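Local coordinates for protein extracellular ligand-binding receptor (Rhodopseudomonas palustris, PDB 4DQD) that probably serves as the solute-binding component of an ABC transporter, capturing lignin-derived aromatic acids and related compounds such as 3-phenylpyruvate, at residues A[28-33]-A[287-292]; A[47-52]-A[73-78]; A[116-121]-A[329-334]. All blocks are in the same frame, centred on the assembly; numbering follows the deposited sequence.

Contact 1: residues A[28-33]-A[287-292]. With 3PY (3-hydroxypyruvic acid), chain E; PPY (3-phenylpyruvic acid), chain B.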
loop_
_atom_site.group_PDB
_atom_site.type_symbol
_atom_site.label_atom_id
_atom_site.label_comp_id
_atom_site.label_asym_id
_atom_site.label_seq_id
_atom_site.Cartn_x
_atom_site.Cartn_y
_atom_site.Cartn_z
ATOM N N VAL A 28 -3.519 11.959 -10.120
ATOM C CA VAL A 28 -4.327 11.777 -11.332
ATOM C C VAL A 28 -3.916 12.747 -12.455
ATOM O O VAL A 28 -3.800 12.359 -13.631
ATOM C CB VAL A 28 -5.841 11.909 -11.044
ATOM C CG1 VAL A 28 -6.630 11.820 -12.357
ATOM C CG2 VAL A 28 -6.307 10.826 -10.059
ATOM N N ALA A 29 -3.685 14.006 -12.088
ATOM C CA ALA A 29 -3.341 15.044 -13.053
ATOM C C ALA A 29 -1.988 14.822 -13.729
ATOM O O ALA A 29 -1.685 15.459 -14.741
ATOM C CB ALA A 29 -3.371 16.410 -12.379
ATOM N N ALA A 30 -1.182 13.920 -13.170
ATOM C CA ALA A 30 0.131 13.599 -13.713
ATOM C C ALA A 30 0.111 12.420 -14.687
ATOM O O ALA A 30 1.133 12.105 -15.322
ATOM C CB ALA A 30 1.129 13.330 -12.571
ATOM N N LEU A 31 -1.050 11.784 -14.821
ATOM C CA LEU A 31 -1.177 10.594 -15.663
ATOM C C LEU A 31 -1.338 10.982 -17.130
ATOM O O LEU A 31 -1.864 12.052 -17.447
ATOM C CB LEU A 31 -2.355 9.729 -15.197
ATOM C CG LEU A 31 -2.247 9.245 -13.747
ATOM C CD1 LEU A 31 -3.514 8.500 -13.336
ATOM C CD2 LEU A 31 -1.009 8.366 -13.558
ATOM N N PRO A 32 -0.888 10.101 -18.033
ATOM C CA PRO A 32 -0.812 10.410 -19.465
ATOM C C PRO A 32 -2.181 10.480 -20.135
ATOM O O PRO A 32 -3.037 9.646 -19.843
ATOM C CB PRO A 32 -0.001 9.239 -20.032
ATOM C CG PRO A 32 -0.209 8.131 -19.094
ATOM C CD PRO A 32 -0.385 8.752 -17.726
ATOM N N LYS A 33 -2.359 11.465 -21.012
ATOM C CA LYS A 33 -3.623 11.682 -21.731
ATOM C C LYS A 33 -3.743 10.791 -22.966
ATOM O O LYS A 33 -4.791 10.749 -23.615
ATOM C CB LYS A 33 -3.748 13.145 -22.164
ATOM C CG LYS A 33 -4.593 14.018 -21.252
ATOM C CD LYS A 33 -3.837 14.442 -20.003
ATOM C CE LYS A 33 -4.668 15.404 -19.163
ATOM N NZ LYS A 33 -3.903 15.949 -18.004
ATOM N N HIS A 287 1.478 4.541 -5.545
ATOM C CA HIS A 287 0.699 3.320 -5.729
ATOM C C HIS A 287 -0.273 3.438 -6.904
ATOM O O HIS A 287 -0.606 2.442 -7.543
ATOM C CB HIS A 287 -0.008 2.941 -4.439
ATOM C CG HIS A 287 0.923 2.790 -3.282
ATOM N ND1 HIS A 287 2.248 2.443 -3.439
ATOM C CD2 HIS A 287 0.725 2.930 -1.948
ATOM C CE1 HIS A 287 2.830 2.384 -2.253
ATOM N NE2 HIS A 287 1.927 2.668 -1.332
ATOM N N LEU A 288 -0.704 4.657 -7.202
ATOM C CA LEU A 288 -1.489 4.897 -8.419
ATOM C C LEU A 288 -0.558 4.898 -9.627
ATOM O O LEU A 288 -0.834 4.275 -10.647
ATOM C CB LEU A 288 -2.213 6.243 -8.336
ATOM C CG LEU A 288 -2.960 6.683 -9.598
ATOM C CD1 LEU A 288 -3.913 5.595 -10.116
ATOM C CD2 LEU A 288 -3.713 8.005 -9.375
ATOM N N TRP A 289 0.558 5.610 -9.495
ATOM C CA TRP A 289 1.533 5.711 -10.576
ATOM C C TRP A 289 2.008 4.327 -11.031
ATOM O O TRP A 289 1.985 4.032 -12.227
ATOM C CB TRP A 289 2.725 6.565 -10.104
ATOM C CG TRP A 289 3.752 6.850 -11.158
ATOM C CD1 TRP A 289 4.915 6.162 -11.379
ATOM C CD2 TRP A 289 3.722 7.910 -12.121
ATOM N NE1 TRP A 289 5.609 6.732 -12.420
ATOM C CE2 TRP A 289 4.897 7.805 -12.894
ATOM C CE3 TRP A 289 2.815 8.938 -12.404
ATOM C CZ2 TRP A 289 5.191 8.693 -13.934
ATOM C CZ3 TRP A 289 3.106 9.816 -13.440
ATOM C CH2 TRP A 289 4.281 9.684 -14.195
ATOM N N ASP A 290 2.429 3.479 -10.087
ATOM C CA ASP A 290 2.967 2.165 -10.445
ATOM C C ASP A 290 1.861 1.281 -11.038
ATOM O O ASP A 290 2.121 0.453 -11.918
ATOM C CB ASP A 290 3.551 1.440 -9.220
ATOM C CG ASP A 290 4.964 1.886 -8.840
ATOM O OD1 ASP A 290 5.659 2.607 -9.601
ATOM O OD2 ASP A 290 5.392 1.461 -7.745
ATOM N N SER A 291 0.639 1.434 -10.542
ATOM C CA SER A 291 -0.482 0.683 -11.114
ATOM C C SER A 291 -0.642 1.056 -12.583
ATOM O O SER A 291 -0.877 0.199 -13.436
ATOM C CB SER A 291 -1.788 0.975 -10.358
ATOM O OG SER A 291 -1.733 0.471 -9.029
HETATM N N MSE A 292 -0.522 2.347 -12.871
HETATM C CA MSE A 292 -0.586 2.810 -14.250
HETATM C C MSE A 292 0.584 2.342 -15.098
HETATM O O MSE A 292 0.441 2.177 -16.299
HETATM C CB MSE A 292 -0.770 4.327 -14.311
HETATM C CG MSE A 292 -2.200 4.768 -14.018
HETATM SE SE MSE A 292 -3.550 3.980 -15.218
HETATM C CE MSE A 292 -2.761 4.511 -16.927
HETATM C C1 3PY E . 3.561 5.371 -15.377
HETATM O O1 3PY E . 2.976 5.084 -14.301
HETATM O O2 3PY E . 4.591 4.740 -15.747
HETATM C C2 3PY E . 3.011 6.473 -16.205
HETATM O O3 3PY E . 3.616 6.873 -17.191
HETATM C C3 3PY E . 1.690 7.036 -15.833
HETATM O O4 3PY E . 0.747 6.295 -16.523
HETATM C C1 PPY B . -4.839 -0.248 4.987
HETATM O O1 PPY B . -4.717 0.700 5.809
HETATM O O2 PPY B . -5.818 -0.993 4.934
HETATM C C2 PPY B . -3.748 -0.522 4.062
HETATM O O3 PPY B . -3.911 -1.385 3.193
HETATM C C3 PPY B . -2.563 0.316 4.367
HETATM C "C1'" PPY B . -1.526 0.416 3.320
HETATM C "C2'" PPY B . -0.204 0.308 3.661
HETATM C "C3'" PPY B . 0.855 0.416 2.620
HETATM C "C4'" PPY B . 0.508 0.646 1.314
HETATM C "C5'" PPY B . -0.933 0.781 0.964
HETATM C "C6'" PPY B . -1.905 0.675 1.909
#
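Leu31 and Trp289 meet where helix 284-305 packs against the loop that follows helix 18-27, in the lobe of this periplasmic binding protein built round the sheet containing strand 5-11. No hydrogen bond joins the two segments; branched and long apolar side chains suit the join because their methyls fit past one another. Leu31 CG stands beside its own backbone N (chi1 -59°), which sends the two methyls to the helix: CD1 lies 4.0 Å from Leu288 CD2, while CD2 sits 3.8 Å from Met292 CG. Leu31 and Met292, the latter present as selenomethionine, run at roughly a right angle. The same methyl, Leu288 CD2, also meets Val28 CG2. The indole of Trp289 reaches out because CG is anti to the backbone N (chi1 -175°). Its rim carbon CZ3 meets Ala30 O at 3.6 Å, near the ring plane, whereas Leu31 CD2 approaches obliquely at CE3. Over one face lies hydroxypyruvate, with O1 3.5 Å above the plane of the Trp289 ring; Arg267, Thr293 and Glu296 hydrogen-bond this ligand. The same O1 is 2.5 Å from Trp289 O, so close that an acid proton probably lies between the oxygens. With an alanine in place of Trp289, the hydroxypyruvate would probably lose its flat cover and Leu31 CD2 one of its neighbours, opening a gap beside Ala30. Two residues earlier on the helix, His287 approaches the other ligand obliquely, its NE2 3.6 Å from phenylpyruvate C4'.

Contact 2: residues A[47-52]-A[73-78]. With PPY (3-phenylpyruvic acid), chain B.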
loop_
_atom_site.group_PDB
_atom_site.type_symbol
_atom_site.label_atom_id
_atom_site.label_comp_id
_atom_site.label_asym_id
_atom_site.label_seq_id
_atom_site.Cartn_x
_atom_site.Cartn_y
_atom_site.Cartn_z
ATOM N N ASP A 47 -13.902 7.741 -2.031
ATOM C CA ASP A 47 -14.756 6.793 -1.299
ATOM C C ASP A 47 -14.825 7.052 0.205
ATOM O O ASP A 47 -15.468 6.301 0.930
ATOM C CB ASP A 47 -14.372 5.332 -1.582
ATOM C CG ASP A 47 -12.914 5.040 -1.300
ATOM O OD1 ASP A 47 -12.417 5.453 -0.229
ATOM O OD2 ASP A 47 -12.265 4.397 -2.159
ATOM N N GLU A 48 -14.171 8.114 0.666
ATOM C CA GLU A 48 -14.269 8.543 2.067
ATOM C C GLU A 48 -13.789 7.490 3.077
ATOM O O GLU A 48 -14.189 7.516 4.246
ATOM C CB GLU A 48 -15.701 9.006 2.394
ATOM C CG GLU A 48 -16.168 10.133 1.482
ATOM C CD GLU A 48 -17.516 10.719 1.858
ATOM O OE1 GLU A 48 -18.146 10.250 2.829
ATOM O OE2 GLU A 48 -17.947 11.662 1.162
ATOM N N SER A 49 -12.920 6.587 2.626
ATOM C CA SER A 49 -12.434 5.472 3.450
ATOM C C SER A 49 -13.566 4.530 3.841
ATOM O O SER A 49 -13.478 3.831 4.859
ATOM C CB SER A 49 -11.731 5.968 4.728
ATOM O OG SER A 49 -10.727 6.921 4.420
ATOM N N ASP A 50 -14.631 4.514 3.043
ATOM C CA ASP A 50 -15.826 3.741 3.377
ATOM C C ASP A 50 -16.088 2.620 2.363
ATOM O O ASP A 50 -16.257 2.878 1.169
ATOM C CB ASP A 50 -17.046 4.657 3.447
ATOM C CG ASP A 50 -18.284 3.918 3.896
ATOM O OD1 ASP A 50 -18.442 3.717 5.116
ATOM O OD2 ASP A 50 -19.076 3.521 3.036
ATOM N N PRO A 51 -16.112 1.365 2.831
ATOM C CA PRO A 51 -16.285 0.249 1.897
ATOM C C PRO A 51 -17.586 0.348 1.094
ATOM O O PRO A 51 -17.593 0.013 -0.091
ATOM C CB PRO A 51 -16.304 -0.975 2.820
ATOM C CG PRO A 51 -15.470 -0.543 4.011
ATOM C CD PRO A 51 -15.843 0.906 4.209
ATOM N N THR A 52 -18.669 0.792 1.725
ATOM C CA THR A 52 -19.935 0.919 1.016
ATOM C C THR A 52 -19.824 1.941 -0.112
ATOM O O THR A 52 -20.272 1.695 -1.236
ATOM C CB THR A 52 -21.073 1.286 1.975
ATOM O OG1 THR A 52 -21.224 0.235 2.936
ATOM C CG2 THR A 52 -22.392 1.462 1.213
ATOM N N SER A 73 -9.216 0.345 -3.770
ATOM C CA SER A 73 -9.151 1.655 -3.135
ATOM C C SER A 73 -7.788 1.814 -2.448
ATOM O O SER A 73 -6.813 1.150 -2.809
ATOM C CB SER A 73 -10.282 1.782 -2.103
ATOM O OG SER A 73 -10.281 3.049 -1.458
ATOM N N SER A 74 -7.725 2.689 -1.452
ATOM C CA SER A 74 -6.467 3.024 -0.774
ATOM C C SER A 74 -6.204 2.116 0.420
ATOM O O SER A 74 -5.046 1.946 0.838
ATOM C CB SER A 74 -6.531 4.458 -0.244
ATOM O OG SER A 74 -6.853 5.382 -1.263
ATOM N N LEU A 75 -7.271 1.549 0.976
ATOM C CA LEU A 75 -7.206 0.788 2.219
ATOM C C LEU A 75 -7.733 -0.613 2.002
ATOM O O LEU A 75 -8.573 -0.847 1.126
ATOM C CB LEU A 75 -8.059 1.456 3.309
ATOM C CG LEU A 75 -7.939 2.978 3.457
ATOM C CD1 LEU A 75 -8.850 3.477 4.594
ATOM C CD2 LEU A 75 -6.490 3.390 3.716
ATOM N N THR A 76 -7.262 -1.539 2.822
ATOM C CA THR A 76 -7.679 -2.930 2.705
ATOM C C THR A 76 -9.186 -3.188 2.886
ATOM O O THR A 76 -9.803 -3.830 2.033
ATOM C CB THR A 76 -6.840 -3.826 3.627
ATOM O OG1 THR A 76 -5.484 -3.812 3.155
ATOM C CG2 THR A 76 -7.369 -5.263 3.618
ATOM N N PRO A 77 -9.784 -2.703 3.987
ATOM C CA PRO A 77 -11.209 -3.012 4.188
ATOM C C PRO A 77 -12.074 -2.386 3.097
ATOM O O PRO A 77 -13.133 -2.918 2.762
ATOM C CB PRO A 77 -11.531 -2.393 5.555
ATOM C CG PRO A 77 -10.373 -1.504 5.887
ATOM C CD PRO A 77 -9.181 -2.052 5.160
ATOM N N VAL A 78 -11.605 -1.278 2.536
ATOM C CA VAL A 78 -12.355 -0.561 1.514
ATOM C C VAL A 78 -12.224 -1.269 0.172
ATOM O O VAL A 78 -13.146 -1.246 -0.655
ATOM C CB VAL A 78 -11.868 0.911 1.420
ATOM C CG1 VAL A 78 -12.662 1.677 0.399
ATOM C CG2 VAL A 78 -12.002 1.587 2.794
HETATM C C1 PPY B . -4.839 -0.248 4.987
HETATM O O1 PPY B . -4.717 0.700 5.809
HETATM O O2 PPY B . -5.818 -0.993 4.934
HETATM C C2 PPY B . -3.748 -0.522 4.062
HETATM O O3 PPY B . -3.911 -1.385 3.193
HETATM C C3 PPY B . -2.563 0.316 4.367
HETATM C "C1'" PPY B . -1.526 0.416 3.320
HETATM C "C2'" PPY B . -0.204 0.308 3.661
HETATM C "C3'" PPY B . 0.855 0.416 2.620
HETATM C "C4'" PPY B . 0.508 0.646 1.314
HETATM C "C5'" PPY B . -0.933 0.781 0.964
HETATM C "C6'" PPY B . -1.905 0.675 1.909
#
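Two strand-to-helix loops of the N-terminal lobe's Rossmann-like sheet lie side by side here, one leading into helix 51-63 and the other into helix 76-88, and the hydroxyl of Ser73 ties them together at Asp47. Ser73 OG donates a very short hydrogen bond, 2.5 Å, to Asp47 OD2. That oxygen also takes Thr10 OG1, while Asp47 OD1 receives Ser12 OG and, through its anti lone pair, the backbone N of Ser49 at 3.1 Å, closing an Asx turn. A carboxylate gripped by four donors is fixed in rotation and is probably stabilised as an anion although buried. Its torsion is the less usual one, with CG lodged between the backbone N and the carbonyl carbon (chi1 55°), which turns the acid back over its own type I' turn. Beside this carboxylate Val78 acts as a wedge: CG1 lies against the Asp47 carboxylate and CG2 comes 3.4 Å from Ser49 O. Pro51, well suited to a helix's first turn, lays CG 3.6 Å from Pro77 O and sets CD against Val78 CG2. Leu75 bridges towards the pocket, its CD1 3.8 Å from Ser49 CB and its CD2 beside the ligand acid group. The start of helix 76-88 thus meets phenylpyruvate, and its amide dipoles would favour a negative charge there. Thr76 N points almost straight at ligand O2 (2.6 Å, 166° at the hydrogen), and Thr76 OG1 donates to the keto oxygen O3 at 2.9 Å.

Contact 3: residues A[116-121]-A[329-334]. With PPY (3-phenylpyruvic acid), chain B.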
loop_
_atom_site.group_PDB
_atom_site.type_symbol
_atom_site.label_atom_id
_atom_site.label_comp_id
_atom_site.label_asym_id
_atom_site.label_seq_id
_atom_site.Cartn_x
_atom_site.Cartn_y
_atom_site.Cartn_z
ATOM N N VAL A 116 0.177 -3.547 -6.744
ATOM C CA VAL A 116 1.563 -3.076 -6.751
ATOM C C VAL A 116 2.223 -2.936 -5.376
ATOM O O VAL A 116 3.443 -2.963 -5.288
ATOM C CB VAL A 116 1.742 -1.738 -7.511
ATOM C CG1 VAL A 116 1.358 -1.907 -8.973
ATOM C CG2 VAL A 116 0.940 -0.621 -6.845
ATOM N N VAL A 117 1.444 -2.753 -4.306
ATOM C CA VAL A 117 2.058 -2.649 -2.981
ATOM C C VAL A 117 2.472 -4.051 -2.540
ATOM O O VAL A 117 1.688 -4.981 -2.650
ATOM C CB VAL A 117 1.077 -2.081 -1.944
ATOM C CG1 VAL A 117 1.700 -2.143 -0.535
ATOM C CG2 VAL A 117 0.694 -0.645 -2.316
ATOM N N PRO A 118 3.711 -4.220 -2.066
ATOM C CA PRO A 118 4.069 -5.595 -1.693
ATOM C C PRO A 118 3.167 -6.164 -0.601
ATOM O O PRO A 118 2.788 -5.458 0.342
ATOM C CB PRO A 118 5.510 -5.447 -1.170
ATOM C CG PRO A 118 6.039 -4.240 -1.918
ATOM C CD PRO A 118 4.859 -3.298 -1.978
ATOM N N ASN A 119 2.836 -7.443 -0.733
ATOM C CA ASN A 119 1.994 -8.118 0.267
ATOM C C ASN A 119 2.526 -7.978 1.690
ATOM O O ASN A 119 3.720 -8.152 1.954
ATOM C CB ASN A 119 1.840 -9.601 -0.061
ATOM C CG ASN A 119 0.920 -9.860 -1.250
ATOM O OD1 ASN A 119 0.180 -8.982 -1.709
ATOM N ND2 ASN A 119 0.947 -11.090 -1.732
ATOM N N ASP A 120 1.622 -7.696 2.621
ATOM C CA ASP A 120 2.020 -7.479 4.005
ATOM C C ASP A 120 2.697 -8.679 4.662
ATOM O O ASP A 120 3.474 -8.497 5.602
ATOM C CB ASP A 120 0.828 -7.035 4.860
ATOM C CG ASP A 120 0.432 -5.601 4.595
ATOM O OD1 ASP A 120 1.340 -4.761 4.434
ATOM O OD2 ASP A 120 -0.775 -5.311 4.568
ATOM N N ASP A 121 2.410 -9.893 4.203
ATOM C CA ASP A 121 3.086 -11.039 4.810
ATOM C C ASP A 121 4.589 -11.030 4.541
ATOM O O ASP A 121 5.381 -11.422 5.411
ATOM C CB ASP A 121 2.424 -12.386 4.452
ATOM C CG ASP A 121 2.371 -12.659 2.958
ATOM O OD1 ASP A 121 2.507 -11.723 2.152
ATOM O OD2 ASP A 121 2.173 -13.835 2.585
ATOM N N LEU A 329 9.546 -1.275 -10.231
ATOM C CA LEU A 329 8.554 -0.285 -9.833
ATOM C C LEU A 329 9.063 0.438 -8.592
ATOM O O LEU A 329 10.019 -0.003 -7.946
ATOM C CB LEU A 329 7.233 -0.970 -9.493
ATOM C CG LEU A 329 6.541 -1.692 -10.650
ATOM C CD1 LEU A 329 5.310 -2.428 -10.123
ATOM C CD2 LEU A 329 6.148 -0.706 -11.753
ATOM N N ASN A 330 8.422 1.549 -8.248
ATOM C CA ASN A 330 8.748 2.208 -6.990
ATOM C C ASN A 330 8.480 1.287 -5.808
ATOM O O ASN A 330 9.128 1.384 -4.766
ATOM C CB ASN A 330 7.935 3.488 -6.864
ATOM C CG ASN A 330 8.437 4.569 -7.785
ATOM O OD1 ASN A 330 9.369 5.291 -7.433
ATOM N ND2 ASN A 330 7.844 4.679 -8.981
ATOM N N ASN A 331 7.527 0.379 -5.993
ATOM C CA ASN A 331 7.180 -0.582 -4.961
ATOM C C ASN A 331 8.081 -1.807 -4.884
ATOM O O ASN A 331 7.967 -2.591 -3.941
ATOM C CB ASN A 331 5.733 -1.035 -5.145
ATOM C CG ASN A 331 4.748 -0.112 -4.464
ATOM O OD1 ASN A 331 4.528 -0.212 -3.251
ATOM N ND2 ASN A 331 4.136 0.786 -5.237
ATOM N N GLY A 332 8.986 -1.968 -5.847
ATOM C CA GLY A 332 9.922 -3.079 -5.812
ATOM C C GLY A 332 10.107 -3.761 -7.161
ATOM O O GLY A 332 9.654 -3.258 -8.184
ATOM N N LEU A 333 10.768 -4.918 -7.152
ATOM C CA LEU A 333 11.025 -5.657 -8.387
ATOM C C LEU A 333 9.884 -6.636 -8.612
ATOM O O LEU A 333 9.720 -7.586 -7.845
ATOM C CB LEU A 333 12.352 -6.404 -8.294
ATOM C CG LEU A 333 12.703 -7.261 -9.508
ATOM C CD1 LEU A 333 12.882 -6.389 -10.737
ATOM C CD2 LEU A 333 13.978 -8.036 -9.206
ATOM N N SER A 334 9.105 -6.385 -9.659
ATOM C CA SER A 334 7.834 -7.062 -9.888
ATOM C C SER A 334 7.912 -8.127 -10.969
ATOM O O SER A 334 8.341 -7.863 -12.093
ATOM C CB SER A 334 6.772 -6.035 -10.280
ATOM O OG SER A 334 5.521 -6.664 -10.549
HETATM C C1 PPY B . -4.839 -0.248 4.987
HETATM O O1 PPY B . -4.717 0.700 5.809
HETATM O O2 PPY B . -5.818 -0.993 4.934
HETATM C C2 PPY B . -3.748 -0.522 4.062
HETATM O O3 PPY B . -3.911 -1.385 3.193
HETATM C C3 PPY B . -2.563 0.316 4.367
HETATM C "C1'" PPY B . -1.526 0.416 3.320
HETATM C "C2'" PPY B . -0.204 0.308 3.661
HETATM C "C3'" PPY B . 0.855 0.416 2.620
HETATM C "C4'" PPY B . 0.508 0.646 1.314
HETATM C "C5'" PPY B . -0.933 0.781 0.964
HETATM C "C6'" PPY B . -1.905 0.675 1.909
#
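The backbones come closest at Val117 and Asn331, CA to CA 5.9 Å, where the extended chain leading from strand 113-115 to helix 120-133 passes the type I turn of the hairpin formed by strands 327-329 and 332-334. Asn331 presses the base of its side chain on Val116: CB lies 3.0 Å from Val116 O, a tight contact made without any hydrogen bond between the segments. Its amide is turned so that OD1 sits 3.4 Å from Pro118 CD and 3.5 Å from Val117 CA, carbons that cannot donate conventionally. The torsions (chi1 -86°, chi2 -81°) put ND2 on the other branch, where it bonds Asp290 OD2 and His287 ND1; with two partners the amide cannot readily flip, which suits asparagine to this buried turn. Pro118, rigid and without an N-H, offers CG to Asn331 O at 3.2 Å. Gly332 follows with positive phi, where a side chain would jam against the preceding carbonyl oxygen. At the start of the turn, Leu329 CD1 meets Val116 CG1 at 4.1 Å, crossing nearly at a right angle. Val117 instead directs CG1, anti to its own N, at phenylpyruvate C4', 3.6 Å away. A connecting segment braced by a hairpin turn beside the ligand is consistent with the interlobe hinge region of type I periplasmic binding proteins.

Contacts 1 and 3 are buried, whereas contact 2 is only partly so, with Ser49, Pro51 and Pro77 partly exposed. Contacts 1 and 3 touch directly, the hairpin turn of 329-334 lying on helix 284-305, where Asp290 OD1 holds Asn330; contact 2 stands clear of both, its nearest atoms about 5 to 6 Å off. Chemistry follows place: contact 1 is apolar packing beside the smaller ligand, contact 2 centres on a carboxylate among hydroxyls, and contact 3 on an amide pressed against backbone. All three reach phenylpyruvate, contacts 1 and 3 at its ring, contact 2 at its acid and keto oxygens.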